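Local coordinates for TLR1789 protein (Thermosynechococcus elongatus, PDB 2X8X) that probably helps to insert or translocate proteins at the cyanobacterial outer membrane, as an Omp85 relative of Toc75 whose N-terminal POTRA domains make up this chain, at residues E151-Q156 with G187-Q192; V211-E216 with V224-N229. All blocks are in the same frame, centred on the assembly; numbering follows the deposited sequence.

Contact 1: E151-Q156 with G187-Q192; sequences EGVVEQ and GVVLNQ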
ATOM      1  N   GLU A 151      -7.266   4.680  -7.185  1.00 18.83           N
ATOM      2  CA  GLU A 151      -8.179   3.618  -7.516  1.00 19.03           C
ATOM      3  C   GLU A 151      -8.191   3.335  -9.018  1.00 19.60           C
ATOM      4  O   GLU A 151      -8.610   2.263  -9.410  1.00 18.96           O
ATOM      5  CB  GLU A 151      -9.567   4.044  -7.095  1.00 17.89           C
ATOM      6  CG  GLU A 151      -9.632   4.262  -5.572  1.00 21.51           C
ATOM      7  CD  GLU A 151     -11.039   4.183  -5.069  1.00 25.29           C
ATOM      8  OE1 GLU A 151     -11.970   4.451  -5.857  1.00 27.66           O
ATOM      9  OE2 GLU A 151     -11.217   3.829  -3.908  1.00 24.18           O
ATOM     10  N   GLY A 152      -7.722   4.280  -9.834  1.00 18.63           N
ATOM     11  CA  GLY A 152      -7.735   4.106 -11.309  1.00 20.20           C
ATOM     12  C   GLY A 152      -8.905   4.868 -11.942  1.00 21.50           C
ATOM     13  O   GLY A 152      -9.648   4.337 -12.756  1.00 22.71           O
ATOM     14  N   VAL A 153      -9.121   6.104 -11.514  1.00 21.92           N
ATOM     15  CA  VAL A 153     -10.187   6.981 -12.077  1.00 21.33           C
ATOM     16  C   VAL A 153      -9.873   7.323 -13.561  1.00 19.99           C
ATOM     17  O   VAL A 153      -8.716   7.620 -13.937  1.00 18.35           O
ATOM     18  CB  VAL A 153     -10.379   8.306 -11.214  1.00 21.75           C
ATOM     19  CG1 VAL A 153     -11.499   9.264 -11.828  1.00 20.75           C
ATOM     20  CG2 VAL A 153     -10.747   7.973  -9.782  1.00 20.40           C
ATOM     21  N   VAL A 154     -10.928   7.188 -14.378  1.00 21.47           N
ATOM     22  CA  VAL A 154     -10.933   7.528 -15.805  1.00 20.89           C
ATOM     23  C   VAL A 154     -11.182   9.042 -15.931  1.00 23.09           C
ATOM     24  O   VAL A 154     -12.261   9.554 -15.619  1.00 24.75           O
ATOM     25  CB  VAL A 154     -11.944   6.667 -16.615  1.00 21.44           C
ATOM     26  CG1 VAL A 154     -11.953   7.126 -18.067  1.00 18.46           C
ATOM     27  CG2 VAL A 154     -11.496   5.161 -16.604  1.00 15.14           C
ATOM     28  N   GLU A 155     -10.134   9.743 -16.310  1.00 23.97           N
ATOM     29  CA  GLU A 155     -10.155  11.184 -16.565  1.00 26.05           C
ATOM     30  C   GLU A 155     -10.813  11.426 -17.956  1.00 25.18           C
ATOM     31  O   GLU A 155     -11.798  12.171 -18.074  1.00 23.36           O
ATOM     32  CB  GLU A 155      -8.717  11.706 -16.506  1.00 25.56           C
ATOM     33  CG  GLU A 155      -8.589  13.106 -15.978  1.00 32.70           C
ATOM     34  CD  GLU A 155      -7.127  13.586 -15.949  1.00 36.27           C
ATOM     35  OE1 GLU A 155      -6.519  13.532 -14.837  1.00 31.49           O
ATOM     36  OE2 GLU A 155      -6.609  14.003 -17.035  1.00 36.42           O
ATOM     37  N   GLN A 156     -10.306  10.771 -19.012  1.00 24.72           N
ATOM     38  CA  GLN A 156     -10.982  10.827 -20.302  1.00 25.76           C
ATOM     39  C   GLN A 156     -10.966   9.528 -21.049  1.00 24.29           C
ATOM     40  O   GLN A 156     -10.274   8.558 -20.685  1.00 22.59           O
ATOM     41  CB  GLN A 156     -10.454  11.938 -21.248  1.00 28.65           C
ATOM     42  CG  GLN A 156      -8.970  12.188 -21.134  1.00 34.42           C
ATOM     43  CD  GLN A 156      -8.503  13.395 -21.970  1.00 41.83           C
ATOM     44  OE1 GLN A 156      -9.296  14.064 -22.627  1.00 45.78           O
ATOM     45  NE2 GLN A 156      -7.207  13.658 -21.941  1.00 44.16           N
ATOM     46  N   GLY A 187     -14.789   9.862 -15.167  1.00 27.72           N
ATOM     47  CA  GLY A 187     -15.228   9.792 -13.779  1.00 27.44           C
ATOM     48  C   GLY A 187     -15.473   8.427 -13.153  1.00 27.32           C
ATOM     49  O   GLY A 187     -15.641   8.358 -11.943  1.00 27.84           O
ATOM     50  N   VAL A 188     -15.540   7.324 -13.923  1.00 26.81           N
ATOM     51  CA  VAL A 188     -15.746   6.011 -13.288  1.00 24.61           C
ATOM     52  C   VAL A 188     -14.339   5.524 -12.925  1.00 24.77           C
ATOM     53  O   VAL A 188     -13.344   6.037 -13.471  1.00 23.10           O
ATOM     54  CB  VAL A 188     -16.405   4.967 -14.220  1.00 27.70           C
ATOM     55  CG1 VAL A 188     -17.703   5.527 -14.801  1.00 28.65           C
ATOM     56  CG2 VAL A 188     -15.415   4.571 -15.377  1.00 25.05           C
ATOM     57  N   VAL A 189     -14.249   4.575 -11.990  1.00 22.42           N
ATOM     58  CA  VAL A 189     -13.003   3.903 -11.684  1.00 21.74           C
ATOM     59  C   VAL A 189     -12.909   2.704 -12.662  1.00 22.39           C
ATOM     60  O   VAL A 189     -13.797   1.874 -12.737  1.00 22.81           O
ATOM     61  CB  VAL A 189     -13.039   3.298 -10.249  1.00 20.81           C
ATOM     62  CG1 VAL A 189     -11.768   2.598  -9.945  1.00 19.84           C
ATOM     63  CG2 VAL A 189     -13.362   4.363  -9.206  1.00 19.40           C
ATOM     64  N   LEU A 190     -11.827   2.642 -13.396  1.00 23.51           N
ATOM     65  CA  LEU A 190     -11.600   1.562 -14.393  1.00 24.46           C
ATOM     66  C   LEU A 190     -11.811   0.146 -13.818  1.00 26.10           C
ATOM     67  O   LEU A 190     -11.206  -0.243 -12.789  1.00 24.82           O
ATOM     68  CB  LEU A 190     -10.179   1.739 -14.992  1.00 24.72           C
ATOM     69  CG  LEU A 190      -9.807   0.816 -16.171  1.00 27.09           C
ATOM     70  CD1 LEU A 190     -10.658   1.266 -17.346  1.00 28.18           C
ATOM     71  CD2 LEU A 190      -8.347   0.997 -16.534  1.00 27.03           C
ATOM     72  N   ASN A 191     -12.673  -0.644 -14.478  1.00 25.62           N
ATOM     73  CA  ASN A 191     -12.918  -1.991 -14.017  1.00 25.55           C
ATOM     74  C   ASN A 191     -12.816  -2.937 -15.190  1.00 27.29           C
ATOM     75  O   ASN A 191     -13.427  -2.708 -16.202  1.00 25.01           O
ATOM     76  CB  ASN A 191     -14.297  -2.101 -13.430  1.00 25.70           C
ATOM     77  CG  ASN A 191     -14.527  -3.426 -12.791  1.00 27.42           C
ATOM     78  OD1 ASN A 191     -14.520  -4.468 -13.450  1.00 25.96           O
ATOM     79  ND2 ASN A 191     -14.704  -3.404 -11.484  1.00 27.60           N
ATOM     80  N   GLN A 192     -12.035  -3.995 -15.037  1.00 28.99           N
ATOM     81  CA  GLN A 192     -11.656  -4.830 -16.188  1.00 32.20           C
ATOM     82  C   GLN A 192     -12.842  -5.626 -16.714  1.00 32.26           C
ATOM     83  O   GLN A 192     -12.866  -5.977 -17.912  1.00 33.47           O
ATOM     84  CB  GLN A 192     -10.441  -5.705 -15.811  1.00 32.40           C
ATOM     85  CG  GLN A 192     -10.031  -6.697 -16.839  1.00 38.87           C
ATOM     86  CD  GLN A 192     -10.305  -8.096 -16.338  1.00 44.48           C
ATOM     87  OE1 GLN A 192      -9.905  -8.444 -15.196  1.00 46.34           O
ATOM     88  NE2 GLN A 192     -10.990  -8.914 -17.164  1.00 44.32           N
TER
HETATM   89  O   HOH W   1      -8.945   0.160 -11.346  1.00 24.57           O

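Contact 2: V211-E216 with V224-N229; sequences VQVALE and VNLILN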
ATOM      1  N   VAL A 211     -10.529  -3.607 -32.010  1.00 26.19           N
ATOM      2  CA  VAL A 211     -10.512  -2.520 -31.032  1.00 25.18           C
ATOM      3  C   VAL A 211      -9.486  -2.897 -29.987  1.00 26.58           C
ATOM      4  O   VAL A 211      -9.640  -3.937 -29.392  1.00 27.48           O
ATOM      5  CB  VAL A 211     -11.890  -2.384 -30.328  1.00 25.67           C
ATOM      6  CG1 VAL A 211     -11.804  -1.276 -29.256  1.00 23.31           C
ATOM      7  CG2 VAL A 211     -13.025  -2.123 -31.305  1.00 18.78           C
ATOM      8  N   GLN A 212      -8.459  -2.084 -29.732  1.00 27.64           N
ATOM      9  CA  GLN A 212      -7.527  -2.382 -28.663  1.00 29.64           C
ATOM     10  C   GLN A 212      -7.553  -1.290 -27.589  1.00 30.70           C
ATOM     11  O   GLN A 212      -7.615  -0.100 -27.876  1.00 31.03           O
ATOM     12  CB  GLN A 212      -6.086  -2.547 -29.183  1.00 31.42           C
ATOM     13  CG  GLN A 212      -5.791  -3.822 -30.025  1.00 31.36           C
ATOM     14  CD  GLN A 212      -5.977  -5.178 -29.251  1.00 38.35           C
ATOM     15  OE1 GLN A 212      -5.641  -5.304 -28.069  1.00 42.56           O
ATOM     16  NE2 GLN A 212      -6.521  -6.187 -29.949  1.00 36.94           N
ATOM     17  N   VAL A 213      -7.455  -1.688 -26.334  1.00 30.47           N
ATOM     18  CA  VAL A 213      -7.521  -0.714 -25.236  1.00 30.16           C
ATOM     19  C   VAL A 213      -6.096  -0.400 -24.792  1.00 28.74           C
ATOM     20  O   VAL A 213      -5.326  -1.320 -24.609  1.00 28.90           O
ATOM     21  CB  VAL A 213      -8.317  -1.278 -24.028  1.00 30.32           C
ATOM     22  CG1 VAL A 213      -8.286  -0.291 -22.906  1.00 32.25           C
ATOM     23  CG2 VAL A 213      -9.778  -1.483 -24.396  1.00 29.76           C
ATOM     24  N   ALA A 214      -5.738   0.867 -24.605  1.00 27.60           N
ATOM     25  CA  ALA A 214      -4.419   1.194 -24.045  1.00 25.71           C
ATOM     26  C   ALA A 214      -4.659   2.256 -22.984  1.00 25.63           C
ATOM     27  O   ALA A 214      -5.610   3.035 -23.133  1.00 25.25           O
ATOM     28  CB  ALA A 214      -3.519   1.707 -25.131  1.00 26.16           C
ATOM     29  N   LEU A 215      -3.794   2.344 -21.970  1.00 25.17           N
ATOM     30  CA  LEU A 215      -3.907   3.348 -20.896  1.00 26.42           C
ATOM     31  C   LEU A 215      -2.766   4.327 -20.926  1.00 27.32           C
ATOM     32  O   LEU A 215      -1.629   3.936 -21.083  1.00 29.49           O
ATOM     33  CB  LEU A 215      -3.950   2.640 -19.533  1.00 26.49           C
ATOM     34  CG  LEU A 215      -5.098   1.608 -19.383  1.00 29.10           C
ATOM     35  CD1 LEU A 215      -5.004   0.806 -18.069  1.00 32.82           C
ATOM     36  CD2 LEU A 215      -6.446   2.294 -19.459  1.00 32.08           C
ATOM     37  N   GLU A 216      -3.036   5.617 -20.790  1.00 28.31           N
ATOM     38  CA  GLU A 216      -1.972   6.593 -20.575  1.00 28.21           C
ATOM     39  C   GLU A 216      -2.238   7.362 -19.277  1.00 28.21           C
ATOM     40  O   GLU A 216      -3.405   7.545 -18.892  1.00 25.79           O
ATOM     41  CB  GLU A 216      -1.896   7.524 -21.790  1.00 29.41           C
ATOM     42  CG  GLU A 216      -1.523   6.678 -23.049  1.00 32.95           C
ATOM     43  CD  GLU A 216      -1.310   7.470 -24.344  1.00 39.07           C
ATOM     44  OE1 GLU A 216      -1.770   8.642 -24.496  1.00 37.95           O
ATOM     45  OE2 GLU A 216      -0.686   6.870 -25.251  1.00 40.29           O
ATOM     46  N   VAL A 224      -6.295   7.909 -15.194  1.00 23.27           N
ATOM     47  CA  VAL A 224      -5.956   7.433 -16.566  1.00 24.59           C
ATOM     48  C   VAL A 224      -6.759   8.037 -17.677  1.00 24.40           C
ATOM     49  O   VAL A 224      -7.941   8.403 -17.505  1.00 23.84           O
ATOM     50  CB  VAL A 224      -6.049   5.862 -16.740  1.00 23.70           C
ATOM     51  CG1 VAL A 224      -4.836   5.219 -16.132  1.00 26.74           C
ATOM     52  CG2 VAL A 224      -7.284   5.394 -16.125  1.00 22.69           C
ATOM     53  N   ASN A 225      -6.082   8.118 -18.813  1.00 24.45           N
ATOM     54  CA  ASN A 225      -6.669   8.396 -20.106  1.00 25.91           C
ATOM     55  C   ASN A 225      -6.880   7.024 -20.811  1.00 25.73           C
ATOM     56  O   ASN A 225      -5.911   6.295 -21.129  1.00 25.53           O
ATOM     57  CB  ASN A 225      -5.772   9.417 -20.883  1.00 27.21           C
ATOM     58  CG  ASN A 225      -6.326   9.791 -22.329  1.00 34.46           C
ATOM     59  OD1 ASN A 225      -7.493   9.478 -22.687  1.00 42.34           O
ATOM     60  ND2 ASN A 225      -5.460  10.458 -23.163  1.00 36.30           N
ATOM     61  N   LEU A 226      -8.141   6.624 -20.981  1.00 26.15           N
ATOM     62  CA  LEU A 226      -8.412   5.334 -21.645  1.00 27.06           C
ATOM     63  C   LEU A 226      -8.412   5.522 -23.193  1.00 27.14           C
ATOM     64  O   LEU A 226      -9.245   6.299 -23.740  1.00 26.49           O
ATOM     65  CB  LEU A 226      -9.728   4.678 -21.196  1.00 27.46           C
ATOM     66  CG  LEU A 226      -9.965   3.384 -21.991  1.00 31.05           C
ATOM     67  CD1 LEU A 226      -9.368   2.300 -21.187  1.00 31.58           C
ATOM     68  CD2 LEU A 226     -11.398   3.038 -22.272  1.00 36.94           C
ATOM     69  N   ILE A 227      -7.534   4.798 -23.881  1.00 25.52           N
ATOM     70  CA  ILE A 227      -7.394   4.993 -25.338  1.00 25.84           C
ATOM     71  C   ILE A 227      -8.024   3.772 -25.962  1.00 24.54           C
ATOM     72  O   ILE A 227      -7.700   2.644 -25.550  1.00 23.76           O
ATOM     73  CB  ILE A 227      -5.917   5.001 -25.818  1.00 26.10           C
ATOM     74  CG1 ILE A 227      -4.986   5.898 -24.964  1.00 28.92           C
ATOM     75  CG2 ILE A 227      -5.828   5.314 -27.304  1.00 25.27           C
ATOM     76  CD1 ILE A 227      -5.375   7.306 -24.846  1.00 26.14           C
ATOM     77  N   LEU A 228      -8.930   3.987 -26.915  1.00 23.01           N
ATOM     78  CA  LEU A 228      -9.433   2.904 -27.767  1.00 22.32           C
ATOM     79  C   LEU A 228      -8.791   3.080 -29.151  1.00 22.96           C
ATOM     80  O   LEU A 228      -9.000   4.093 -29.803  1.00 22.83           O
ATOM     81  CB  LEU A 228     -10.946   2.974 -27.882  1.00 21.08           C
ATOM     82  CG  LEU A 228     -11.866   2.745 -26.680  1.00 24.92           C
ATOM     83  CD1 LEU A 228     -13.298   2.526 -27.183  1.00 24.70           C
ATOM     84  CD2 LEU A 228     -11.342   1.560 -25.829  1.00 28.75           C
ATOM     85  N   ASN A 229      -7.999   2.092 -29.603  1.00 22.52           N
ATOM     86  CA  ASN A 229      -7.350   2.134 -30.879  1.00 21.68           C
ATOM     87  C   ASN A 229      -8.240   1.280 -31.760  1.00 22.86           C
ATOM     88  O   ASN A 229      -8.371   0.043 -31.528  1.00 21.12           O
ATOM     89  CB  ASN A 229      -5.961   1.510 -30.769  1.00 22.49           C
ATOM     90  CG  ASN A 229      -4.974   2.427 -30.023  1.00 22.62           C
ATOM     91  OD1 ASN A 229      -4.767   3.521 -30.442  1.00 23.08           O
ATOM     92  ND2 ASN A 229      -4.464   1.995 -28.875  1.00 24.89           N
TER
HETATM   93  O   HOH W   2      -2.475  10.624 -23.009  1.00 33.18           O

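Contact 1: E151-Q156 with G187-Q192
Val154 N donates to Val188 O over 2.8 Å, almost straight at 172°, and this bond is the middle one of three between the two backbones. On one flank Leu190 N reaches Gly152 O, also at 2.8 Å, coming in tilted from the carbonyl plane; on the other, Gly187 N meets Val154 O at 2.6 Å. Between the Leu190 and Val154 bonds, Val153 and Val189 form a single beta bridge, their CA atoms 4.2 Å apart. Val154 CG2, anti to the carbonyl carbon (chi1 177°), reaches past Val188 O to lie 4.0 Å from Leu190 CB and also touches Val188 CG2. Val189 CG1 presses on Glu151 O at 3.2 Å, and its CG2 lies 3.6 Å from Glu151 OE1. A water donates to both Glu151 O and Leu190 O, adding a bridged link beyond the Leu190-Gly152 bond. Further out, the Glu151 carboxylate takes hydrogen bonds from Tyr123 OH and the backbone N atoms of Gln88, Val89 and Leu90, which fixes its rotation. At the phi of Gly152 (101°) a CB would jam against Glu151 O and point at 187-192. Asn191 is N-cap of helix 192-205, its OD1 accepting from Lys193 N and its ND2 donating to Asn126 O. This single beta bridge, with Glu151 and Asn191 both tied to the preceding domain, is consistent with a junction between consecutive POTRA domains.

Contact 2: V211-E216 with V224-N229
Val213 and Leu226 meet on the inner face of an antiparallel beta hairpin, strands 208-217 and 224-232, which together with strand 154-161 forms the three-stranded sheet of a POTRA domain. Six backbone hydrogen bonds lace the hairpin through the hydrogen-bonded pairs Gln212-Asn229, Ala214-Ile227 and Glu216-Asn225. The intervening non-hydrogen-bonded pairs, Val213-Leu228 and Leu215-Leu226, carry the apolar face. There the packing is tight: Leu226 CD1 touches both Val213 CG1 at 3.3 Å and Leu215 CD2 at 3.4 Å, each closer than usual carbon contacts. CG anti to the backbone N (chi1 177°) and an unstaggered chi2 of 92° bring CD1 onto both. Leu228 instead runs alongside Val213, pointing the same way, with CD2 3.7 Å from Val213 CG2. Helix 192-205 covers this face, Val195 and Leu199 lying on Val213 and Leu202 on Leu228.

The other face is looser and more polar, apart from the buried Ile227, which also packs on Thr158 and Arg160. At its open end lies the exposed Gln212, where a bend at chi2 (-63°) carries the amide away from Asn229, NE2 bonding to Asp210 OD1. Ala214 CB only brushes Ile227 CB at 4.1 Å, while Asn229 ND2 lies 3.9 Å from the same methyl. The extended Glu216 lays CG and CD over Ile227 CG1, and its OE1 forms a salt bridge with Arg160; Asn225 OD1 is held by Thr158 OG1. One water completes this polar corner, donating to Glu216 OE1 at 2.6 Å and accepting from Asn225 ND2 at 3.0 Å.

Contact 1 is mostly buried at the junction of two POTRA domains, whereas contact 2 is only partly buried, with one face under a helix and the other more open. Both reach the same sheet, contact 1 only through 151-156, contact 2 with both its strands: strand 154-161 runs parallel beside 224-232, and Val224 probably bonds through N to Val153 O and through O to Glu155 N. The apolar sides also meet, Leu190 CD2 lying 3.7 Å from Leu215 CD1. Their chemistry differs with place: contact 1 relies on a short irregular backbone bridge beside a carboxylate held from the preceding domain, contact 2 on a regular antiparallel ladder with separate apolar and polar faces.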